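Local coordinates for decaprenyl diphosphate synthase (Rhodobacter capsulatus, PDB 3MZV), which probably makes the long all-trans prenyl diphosphate used for quinone side chains, adding isopentenyl units to farnesyl diphosphate with the help of magnesium, at residues Glu83-His86 / Thr87-Leu91; Phe125-Ser128 / Phe129-Met132; Ala166-Glu169 / Asp170-Leu173; Leu312-His315 / Pro316-Met320. All blocks are in the same frame, centred on the assembly; numbering follows the deposited sequence.

Contact 1: residues Glu83-His86 / Thr87-Leu91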
loop_
_atom_site.group_PDB
_atom_site.type_symbol
_atom_site.label_atom_id
_atom_site.label_comp_id
_atom_site.label_asym_id
_atom_site.label_seq_id
_atom_site.Cartn_x
_atom_site.Cartn_y
_atom_site.Cartn_z
ATOM N N GLU B 83 -8.180 -11.304 -0.994
ATOM C CA GLU B 83 -6.981 -11.990 -1.361
ATOM C C GLU B 83 -5.890 -11.054 -1.853
ATOM O O GLU B 83 -4.716 -11.270 -1.527
ATOM C CB GLU B 83 -7.265 -13.016 -2.429
ATOM C CG GLU B 83 -6.074 -13.941 -2.628
ATOM C CD GLU B 83 -5.932 -15.014 -1.579
ATOM O OE1 GLU B 83 -6.119 -14.764 -0.357
ATOM O OE2 GLU B 83 -5.590 -16.152 -1.993
ATOM N N PHE B 84 -6.265 -10.047 -2.660
ATOM C CA PHE B 84 -5.299 -9.010 -3.075
ATOM C C PHE B 84 -4.662 -8.328 -1.853
ATOM O O PHE B 84 -3.444 -8.106 -1.810
ATOM C CB PHE B 84 -5.962 -7.952 -3.962
ATOM C CG PHE B 84 -6.072 -8.338 -5.431
ATOM C CD1 PHE B 84 -4.984 -8.787 -6.137
ATOM C CD2 PHE B 84 -7.262 -8.137 -6.106
ATOM C CE1 PHE B 84 -5.083 -9.068 -7.505
ATOM C CE2 PHE B 84 -7.369 -8.373 -7.457
ATOM C CZ PHE B 84 -6.266 -8.860 -8.159
ATOM N N ILE B 85 -5.476 -7.967 -0.870
ATOM C CA ILE B 85 -4.964 -7.330 0.329
ATOM C C ILE B 85 -3.996 -8.256 1.074
ATOM O O ILE B 85 -2.903 -7.838 1.490
ATOM C CB ILE B 85 -6.117 -6.853 1.260
ATOM C CG1 ILE B 85 -6.885 -5.699 0.596
ATOM C CG2 ILE B 85 -5.577 -6.413 2.593
ATOM C CD1 ILE B 85 -8.239 -5.423 1.252
ATOM N N HIS B 86 -4.363 -9.526 1.199
ATOM C CA HIS B 86 -3.490 -10.483 1.869
ATOM C C HIS B 86 -2.189 -10.582 1.100
ATOM O O HIS B 86 -1.126 -10.559 1.719
ATOM C CB HIS B 86 -4.174 -11.832 1.992
ATOM C CG HIS B 86 -3.310 -12.912 2.546
ATOM N ND1 HIS B 86 -2.773 -12.856 3.809
ATOM C CD2 HIS B 86 -2.926 -14.103 2.023
ATOM C CE1 HIS B 86 -2.075 -13.950 4.039
ATOM N NE2 HIS B 86 -2.146 -14.720 2.967
ATOM N N THR B 87 -2.262 -10.669 -0.229
ATOM C CA THR B 87 -1.077 -10.850 -1.027
ATOM C C THR B 87 -0.149 -9.632 -0.925
ATOM O O THR B 87 1.081 -9.767 -0.785
ATOM C CB THR B 87 -1.437 -11.151 -2.513
ATOM O OG1 THR B 87 -2.288 -12.309 -2.595
ATOM C CG2 THR B 87 -0.214 -11.392 -3.337
ATOM N N ALA B 88 -0.723 -8.433 -1.041
ATOM C CA ALA B 88 0.031 -7.188 -0.861
ATOM C C ALA B 88 0.697 -7.154 0.481
ATOM O O ALA B 88 1.876 -6.751 0.556
ATOM C CB ALA B 88 -0.934 -5.897 -1.027
ATOM N N THR B 89 -0.025 -7.566 1.542
ATOM C CA THR B 89 0.504 -7.617 2.921
ATOM C C THR B 89 1.737 -8.543 3.024
ATOM O O THR B 89 2.774 -8.206 3.647
ATOM C CB THR B 89 -0.586 -8.038 3.940
ATOM O OG1 THR B 89 -1.602 -7.017 3.982
ATOM C CG2 THR B 89 0.051 -8.156 5.348
ATOM N N LEU B 90 1.635 -9.706 2.372
ATOM C CA LEU B 90 2.755 -10.663 2.374
ATOM C C LEU B 90 3.951 -10.093 1.661
ATOM O O LEU B 90 5.061 -10.223 2.157
ATOM C CB LEU B 90 2.355 -11.980 1.689
ATOM C CG LEU B 90 1.308 -12.779 2.440
ATOM C CD1 LEU B 90 0.981 -14.037 1.620
ATOM C CD2 LEU B 90 1.719 -13.167 3.873
ATOM N N LEU B 91 3.752 -9.482 0.498
ATOM C CA LEU B 91 4.861 -8.907 -0.244
ATOM C C LEU B 91 5.597 -7.876 0.605
ATOM O O LEU B 91 6.838 -7.815 0.577
ATOM C CB LEU B 91 4.407 -8.256 -1.542
ATOM C CG LEU B 91 4.117 -9.166 -2.728
ATOM C CD1 LEU B 91 3.233 -8.507 -3.731
ATOM C CD2 LEU B 91 5.468 -9.660 -3.365
#
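The carbonyls of Glu83, Phe84, Ile85 and His86 receive the N-H groups of Thr87, Ala88, Thr89 and Leu90 in turn, the i to i+4 ladder of an alpha-helix, and the rung from Ala88 N to Phe84 O is nearly straight (2.8 Å, 172°). Two threonines add a second grip to this ladder. Thr87 OG1 donates to Glu83 O at 2.8 Å, and Thr89 OG1 does the same to Ile85 O at 2.9 Å. In each case the hydroxyl comes from above the carbonyl plane while the amide of the same residue comes from the other face, which gives the oxygen two donors. The torsion explains it: with OG1 beside its own backbone N (chi1 -57° in Thr87), the hydroxyl hangs back over the preceding turn, which satisfies the hydroxyl of buried Thr87. On another flank Leu90 leans on His86. Its CG sits over one face of the imidazole, 4.1 Å from the centroid of the His86 ring, a CH-pi contact, and Leu90 CD1 lies 3.5 Å from His86 NE2. The carboxylate of buried Glu83 forms a salt bridge with Arg55 through OE2. All this belongs to helix 74-96, which is packed among other helices: Ile85 and Thr89 meet helix 138-161, Phe84 touches helices 19-32 and 114-133, and Thr87 and Leu90 rest on Leu48 of helix 40-49.

Contact 2: residues Phe125-Ser128 / Phe129-Met132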
loop_
_atom_site.group_PDB
_atom_site.type_symbol
_atom_site.label_atom_id
_atom_site.label_comp_id
_atom_site.label_asym_id
_atom_site.label_seq_id
_atom_site.Cartn_x
_atom_site.Cartn_y
_atom_site.Cartn_z
ATOM N N PHE B 125 -2.861 -3.592 -4.174
ATOM C CA PHE B 125 -3.702 -2.906 -3.231
ATOM C C PHE B 125 -4.604 -1.896 -3.954
ATOM O O PHE B 125 -5.791 -1.832 -3.692
ATOM C CB PHE B 125 -2.857 -2.192 -2.190
ATOM C CG PHE B 125 -3.682 -1.662 -1.038
ATOM C CD1 PHE B 125 -3.892 -0.299 -0.880
ATOM C CD2 PHE B 125 -4.323 -2.532 -0.179
ATOM C CE1 PHE B 125 -4.673 0.199 0.181
ATOM C CE2 PHE B 125 -5.107 -2.054 0.875
ATOM C CZ PHE B 125 -5.280 -0.651 1.054
ATOM N N ALA B 126 -4.031 -1.080 -4.805
ATOM C CA ALA B 126 -4.786 -0.090 -5.576
ATOM C C ALA B 126 -5.845 -0.730 -6.487
ATOM O O ALA B 126 -7.005 -0.325 -6.505
ATOM C CB ALA B 126 -3.827 0.777 -6.412
ATOM N N ARG B 127 -5.430 -1.733 -7.250
ATOM C CA ARG B 127 -6.334 -2.432 -8.120
ATOM C C ARG B 127 -7.487 -3.072 -7.341
ATOM O O ARG B 127 -8.600 -3.142 -7.841
ATOM C CB ARG B 127 -5.557 -3.506 -8.889
ATOM C CG ARG B 127 -4.569 -2.903 -9.913
ATOM C CD ARG B 127 -5.033 -2.750 -11.358
ATOM N NE ARG B 127 -5.501 -1.415 -11.639
ATOM C CZ ARG B 127 -5.119 -0.566 -12.610
ATOM N NH1 ARG B 127 -5.717 0.603 -12.634
ATOM N NH2 ARG B 127 -4.209 -0.813 -13.557
ATOM N N SER B 128 -7.209 -3.534 -6.148
ATOM C CA SER B 128 -8.245 -4.148 -5.365
ATOM C C SER B 128 -9.298 -3.137 -4.943
ATOM O O SER B 128 -10.482 -3.470 -4.933
ATOM C CB SER B 128 -7.679 -4.918 -4.187
ATOM O OG SER B 128 -7.393 -4.132 -3.044
ATOM N N PHE B 129 -8.883 -1.920 -4.572
ATOM C CA PHE B 129 -9.877 -0.897 -4.285
ATOM C C PHE B 129 -10.615 -0.407 -5.513
ATOM O O PHE B 129 -11.790 -0.139 -5.440
ATOM C CB PHE B 129 -9.308 0.196 -3.389
ATOM C CG PHE B 129 -9.327 -0.229 -1.986
ATOM C CD1 PHE B 129 -8.356 -1.077 -1.527
ATOM C CD2 PHE B 129 -10.425 0.084 -1.151
ATOM C CE1 PHE B 129 -8.391 -1.551 -0.241
ATOM C CE2 PHE B 129 -10.455 -0.376 0.126
ATOM C CZ PHE B 129 -9.427 -1.211 0.579
ATOM N N GLN B 130 -9.940 -0.324 -6.648
ATOM C CA GLN B 130 -10.591 0.026 -7.880
ATOM C C GLN B 130 -11.695 -0.970 -8.167
ATOM O O GLN B 130 -12.836 -0.572 -8.472
ATOM C CB GLN B 130 -9.583 0.071 -9.023
ATOM C CG GLN B 130 -10.133 0.615 -10.302
ATOM C CD GLN B 130 -9.141 0.503 -11.436
ATOM O OE1 GLN B 130 -8.231 -0.354 -11.417
ATOM N NE2 GLN B 130 -9.309 1.347 -12.433
ATOM N N LEU B 131 -11.354 -2.255 -8.032
ATOM C CA LEU B 131 -12.297 -3.340 -8.228
ATOM C C LEU B 131 -13.534 -3.215 -7.317
ATOM O O LEU B 131 -14.668 -3.375 -7.802
ATOM C CB LEU B 131 -11.582 -4.656 -7.963
ATOM C CG LEU B 131 -12.409 -5.950 -7.984
ATOM C CD1 LEU B 131 -13.139 -6.102 -9.299
ATOM C CD2 LEU B 131 -11.532 -7.126 -7.724
ATOM N N MET B 132 -13.313 -2.858 -6.037
ATOM C CA MET B 132 -14.414 -2.741 -5.088
ATOM C C MET B 132 -15.470 -1.727 -5.477
ATOM O O MET B 132 -16.629 -1.905 -5.119
ATOM C CB MET B 132 -13.879 -2.422 -3.711
ATOM C CG MET B 132 -13.252 -3.588 -3.067
ATOM S SD MET B 132 -14.380 -4.948 -3.034
ATOM C CE MET B 132 -15.648 -4.103 -2.082
HETATM O O HOH W 1 -9.034 -3.264 -10.517
#
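Phe125 meets Phe129 one turn on, ring against ring. The Phe125 carbonyl oxygen accepts Phe129 N at 3.2 Å, while Phe129 CE1 comes within 3.5 Å of Phe125 CZ; the ring centroids are 5.0 Å apart and the planes 52° from each other, an oblique pair with Phe129 CD1 over one face of Phe125. Ala126 offers its carbonyl to Gln130 N, and its small methyl suits the close approach of Ala145 from the second subunit. Arg127 bends at chi2 and chi3, which brings its guanidinium back beside Gln130, their planes only 19° from parallel. Arg127 NE donates to Gln130 OE1 at 2.9 Å, the oxygen tilted out of the guanidinium plane; NH1 adds a weak bond to it, and NH2 is held by Tyr123 OH. A water donates to Arg127 O at 2.7 Å and to Gln130 OE1, tying side chain to backbone. Ser128, with OG lying between its own N and carbonyl carbon (chi1 83°), turns its hydroxyl back to Phe125 O at 2.9 Å, on the same face as Phe129 N. Helix 114-133 thus has an aromatic and a polar patch, both used in dimer assembly: Phe125 and Phe129 meet Phe129 of the second subunit. With OE1 taken up by arginine and water, Gln130 NE2 is directed to Glu142 of that subunit, a fixed orientation that probably favours the pairing of subunits.

Contact 3: residues Ala166-Glu169 / Asp170-Leu173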
loop_
_atom_site.group_PDB
_atom_site.type_symbol
_atom_site.label_atom_id
_atom_site.label_comp_id
_atom_site.label_asym_id
_atom_site.label_seq_id
_atom_site.Cartn_x
_atom_site.Cartn_y
_atom_site.Cartn_z
ATOM N N ALA B 166 8.417 -5.984 28.520
ATOM C CA ALA B 166 7.216 -5.390 29.077
ATOM C C ALA B 166 5.948 -5.743 28.303
ATOM O O ALA B 166 4.841 -5.550 28.820
ATOM C CB ALA B 166 7.371 -3.807 29.142
ATOM N N THR B 167 6.079 -6.247 27.085
ATOM C CA THR B 167 4.898 -6.688 26.301
ATOM C C THR B 167 3.991 -7.664 27.082
ATOM O O THR B 167 4.411 -8.719 27.561
ATOM C CB THR B 167 5.316 -7.319 24.978
ATOM O OG1 THR B 167 6.146 -6.424 24.254
ATOM C CG2 THR B 167 4.097 -7.693 24.071
ATOM N N THR B 168 2.731 -7.303 27.171
ATOM C CA THR B 168 1.724 -8.035 27.929
ATOM C C THR B 168 0.912 -8.899 26.990
ATOM O O THR B 168 0.936 -8.686 25.777
ATOM C CB THR B 168 0.757 -7.034 28.545
ATOM O OG1 THR B 168 0.180 -6.256 27.477
ATOM C CG2 THR B 168 1.493 -6.145 29.533
ATOM N N GLU B 169 0.144 -9.825 27.552
ATOM C CA GLU B 169 -0.807 -10.625 26.744
ATOM C C GLU B 169 -1.817 -9.737 25.987
ATOM O O GLU B 169 -2.190 -10.039 24.871
ATOM C CB GLU B 169 -1.540 -11.643 27.629
ATOM C CG GLU B 169 -0.604 -12.732 28.226
ATOM C CD GLU B 169 -1.336 -13.948 28.822
ATOM O OE1 GLU B 169 -2.464 -14.246 28.407
ATOM O OE2 GLU B 169 -0.758 -14.639 29.687
ATOM N N ASP B 170 -2.250 -8.642 26.602
ATOM C CA ASP B 170 -3.186 -7.715 25.975
ATOM C C ASP B 170 -2.555 -7.099 24.727
ATOM O O ASP B 170 -3.187 -7.052 23.674
ATOM C CB ASP B 170 -3.619 -6.616 26.971
ATOM C CG ASP B 170 -4.647 -7.130 28.046
ATOM O OD1 ASP B 170 -5.028 -8.330 28.051
ATOM O OD2 ASP B 170 -5.052 -6.334 28.919
ATOM N N ILE B 171 -1.288 -6.695 24.819
ATOM C CA ILE B 171 -0.575 -6.148 23.654
ATOM C C ILE B 171 -0.427 -7.177 22.576
ATOM O O ILE B 171 -0.624 -6.876 21.383
ATOM C CB ILE B 171 0.782 -5.511 24.052
ATOM C CG1 ILE B 171 0.488 -4.280 24.899
ATOM C CG2 ILE B 171 1.658 -5.181 22.811
ATOM C CD1 ILE B 171 1.675 -3.674 25.647
ATOM N N TYR B 172 -0.080 -8.410 22.975
ATOM C CA TYR B 172 0.071 -9.489 22.025
ATOM C C TYR B 172 -1.238 -9.730 21.268
ATOM O O TYR B 172 -1.194 -9.952 20.063
ATOM C CB TYR B 172 0.562 -10.775 22.707
ATOM C CG TYR B 172 0.440 -12.050 21.874
ATOM C CD1 TYR B 172 1.313 -12.314 20.863
ATOM C CD2 TYR B 172 -0.580 -12.969 22.121
ATOM C CE1 TYR B 172 1.214 -13.452 20.108
ATOM C CE2 TYR B 172 -0.685 -14.160 21.368
ATOM C CZ TYR B 172 0.194 -14.377 20.357
ATOM O OH TYR B 172 0.109 -15.543 19.573
ATOM N N LEU B 173 -2.360 -9.746 21.991
ATOM C CA LEU B 173 -3.681 -9.945 21.386
ATOM C C LEU B 173 -3.988 -8.813 20.375
ATOM O O LEU B 173 -4.518 -9.056 19.318
ATOM C CB LEU B 173 -4.773 -10.013 22.448
ATOM C CG LEU B 173 -6.163 -10.178 21.838
ATOM C CD1 LEU B 173 -6.233 -11.474 20.960
ATOM C CD2 LEU B 173 -7.247 -10.186 22.920
#
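Leu173 N donates to Glu169 O at 2.9 Å, an early rung of helix 169-194; the rung before it, Tyr172 N to Thr168 O, is 3.0 Å long and lies in the plane of the carbonyl. Thr168 holds the helix start by its side chain as well. Thr168 OG1 accepts from Ile171 N at 3.1 Å, with an N-H...O angle of 162°. The first torsion of Thr168 (chi1 58°) sets OG1 between its own N and carbonyl carbon, where it faces an amide that has no carbonyl four residues back within the helix. This is a classical N-cap, and threonine serves well there, having a short hydroxyl beside the backbone. The cap ends the loop after helix 138-161 and starts a long helix of the all-helical prenyl synthase fold; Glu169 and Asp170, acidic residues in its first turn, would probably be favoured by the partial positive charge of the helix start. The Ile171 side chain packs against the cap: Ile171 CG1 is 3.3 Å from Thr168 OG1, while Ile171 CG2 meets the methyl CG2 of Thr167 at 3.7 Å, the two side chains crossing at about a right angle. With an alanine in place of Ile171 the capping N-H would remain, but the Thr167 methyl would probably lose its partner and a gap would open beside the Thr168 hydroxyl. Thr167 OG1 is occupied by the carbonyls of Ala161 and Asn164. Further out, Glu169 forms a salt bridge with Lys251, and Tyr172 OH is hydrogen-bonded to Asp221 on helix 199-224.

Contact 4: residues Leu312-His315 / Pro316-Met320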
loop_
_atom_site.group_PDB
_atom_site.type_symbol
_atom_site.label_atom_id
_atom_site.label_comp_id
_atom_site.label_asym_id
_atom_site.label_seq_id
_atom_site.Cartn_x
_atom_site.Cartn_y
_atom_site.Cartn_z
ATOM N N LEU B 312 -26.383 -17.868 13.120
ATOM C CA LEU B 312 -26.493 -17.920 11.674
ATOM C C LEU B 312 -27.451 -19.058 11.250
ATOM O O LEU B 312 -27.720 -19.959 12.041
ATOM C CB LEU B 312 -25.096 -18.054 11.089
ATOM C CG LEU B 312 -24.196 -16.880 11.539
ATOM C CD1 LEU B 312 -22.769 -17.115 11.171
ATOM C CD2 LEU B 312 -24.682 -15.555 10.971
ATOM N N PRO B 313 -27.978 -19.008 10.010
ATOM C CA PRO B 313 -28.955 -20.015 9.604
ATOM C C PRO B 313 -28.337 -21.385 9.473
ATOM O O PRO B 313 -27.124 -21.499 9.204
ATOM C CB PRO B 313 -29.448 -19.524 8.237
ATOM C CG PRO B 313 -28.656 -18.423 7.868
ATOM C CD PRO B 313 -27.828 -17.950 9.004
ATOM N N ASP B 314 -29.147 -22.423 9.661
ATOM C CA ASP B 314 -28.620 -23.776 9.640
ATOM C C ASP B 314 -28.468 -24.295 8.192
ATOM O O ASP B 314 -29.227 -25.140 7.738
ATOM C CB ASP B 314 -29.486 -24.707 10.512
ATOM C CG ASP B 314 -28.797 -25.999 10.820
ATOM O OD1 ASP B 314 -27.544 -26.041 10.695
ATOM O OD2 ASP B 314 -29.487 -26.963 11.222
ATOM N N HIS B 315 -27.437 -23.794 7.516
ATOM C CA HIS B 315 -27.128 -24.015 6.117
ATOM C C HIS B 315 -25.916 -24.979 6.126
ATOM O O HIS B 315 -25.134 -25.001 7.081
ATOM C CB HIS B 315 -26.759 -22.645 5.507
ATOM C CG HIS B 315 -26.513 -22.643 4.032
ATOM N ND1 HIS B 315 -25.329 -23.079 3.471
ATOM C CD2 HIS B 315 -27.294 -22.251 2.997
ATOM C CE1 HIS B 315 -25.402 -22.974 2.154
ATOM N NE2 HIS B 315 -26.587 -22.477 1.842
ATOM N N PRO B 316 -25.739 -25.774 5.069
ATOM C CA PRO B 316 -24.558 -26.642 5.063
ATOM C C PRO B 316 -23.241 -25.866 5.288
ATOM O O PRO B 316 -22.286 -26.418 5.802
ATOM C CB PRO B 316 -24.588 -27.281 3.669
ATOM C CG PRO B 316 -26.020 -27.103 3.172
ATOM C CD PRO B 316 -26.564 -25.903 3.850
ATOM N N LEU B 317 -23.195 -24.607 4.856
ATOM C CA LEU B 317 -21.997 -23.805 5.027
ATOM C C LEU B 317 -21.751 -23.460 6.479
ATOM O O LEU B 317 -20.604 -23.340 6.875
ATOM C CB LEU B 317 -22.054 -22.533 4.193
ATOM C CG LEU B 317 -21.885 -22.696 2.673
ATOM C CD1 LEU B 317 -22.223 -21.383 2.000
ATOM C CD2 LEU B 317 -20.460 -23.186 2.290
ATOM N N ARG B 318 -22.801 -23.326 7.282
ATOM C CA ARG B 318 -22.591 -23.107 8.700
ATOM C C ARG B 318 -21.831 -24.292 9.313
ATOM O O ARG B 318 -20.860 -24.085 10.025
ATOM C CB ARG B 318 -23.886 -22.869 9.456
ATOM C CG ARG B 318 -23.657 -22.249 10.799
ATOM C CD ARG B 318 -24.901 -22.080 11.578
ATOM N NE ARG B 318 -25.285 -23.353 12.176
ATOM C CZ ARG B 318 -26.401 -23.565 12.881
ATOM N NH1 ARG B 318 -27.286 -22.597 13.098
ATOM N NH2 ARG B 318 -26.631 -24.772 13.397
ATOM N N GLN B 319 -22.250 -25.511 9.005
ATOM C CA GLN B 319 -21.569 -26.683 9.539
ATOM C C GLN B 319 -20.129 -26.757 9.015
ATOM O O GLN B 319 -19.237 -27.089 9.756
ATOM C CB GLN B 319 -22.355 -27.967 9.255
ATOM C CG GLN B 319 -21.915 -29.166 10.084
ATOM C CD GLN B 319 -20.826 -29.979 9.396
ATOM O OE1 GLN B 319 -20.717 -29.961 8.170
ATOM N NE2 GLN B 319 -20.021 -30.698 10.179
ATOM N N MET B 320 -19.895 -26.404 7.756
ATOM C CA MET B 320 -18.550 -26.444 7.231
ATOM C C MET B 320 -17.634 -25.412 7.940
ATOM O O MET B 320 -16.462 -25.696 8.175
ATOM C CB MET B 320 -18.535 -26.249 5.704
ATOM C CG MET B 320 -18.913 -27.513 4.892
ATOM S SD MET B 320 -18.952 -27.251 3.063
ATOM C CE MET B 320 -20.723 -27.031 2.917
#
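His315 and Arg318 hold the start of helix 316-328 from two sides. His315 is the N-cap: its ND1 accepts from Leu317 N at 3.0 Å in an almost straight bond (168°) lying in the ring plane. The extended first torsion (CG anti to the backbone N, chi1 -175°) swings the ring forward along the helix start. Pro316 CD lies over one imidazole face, 3.4 Å from the centroid of the His315 ring, a CH-pi contact; proline suits the first helical turn, where it has no N-H to satisfy. Leu317 runs alongside the ring, its CD1 3.6 Å from His315 CE1. Arg318 reaches back over the loop, bent at chi3. Arg318 NH1 donates to Leu312 O at 2.9 Å in the guanidinium plane, whereas Asp314 OD1 sits above a face, 3.1 Å from Arg318 NH2, a salt bridge of charge alone. Asp314 is the centre of an inverse gamma turn, closed by His315 N to Pro313 O at 2.9 Å. The loop follows helix 290-308; Leu312 packs on helix 199-224, and His315 and Arg318 touch Leu67 of helix 56-67. Were a leucine to replace Arg318, the Leu312 carbonyl would probably lose this donor and the Asp314 carboxylate its countercharge. Because ND1 acts as acceptor it bears no proton, and the helix's partial positive charge would probably disfavour protonation of this cap.

In the fold
Contacts 1 and 2 are the only pair that touch. Their centres are 12 Å apart, and the helices meet through Phe84 CB and Ser128 CB at 3.5 Å, with Ile85 reaching Phe125 and Phe129, so the dimer-forming aromatic patch is backed by contact 1. Contact 3 lies across the chain's centre from contact 1, nearest atoms about 15 Å apart. A DDxxD motif begins just beyond Leu91, at the end of helix 74-96, and the Tyr172 hydrogen bond to Asp221 links contact 3 to a second such motif; in relatives the two motifs bind magnesium and diphosphate, and probably do so here. Contact 4 is peripheral, its centre 28 Å from contact 1 and 34 Å from contact 3.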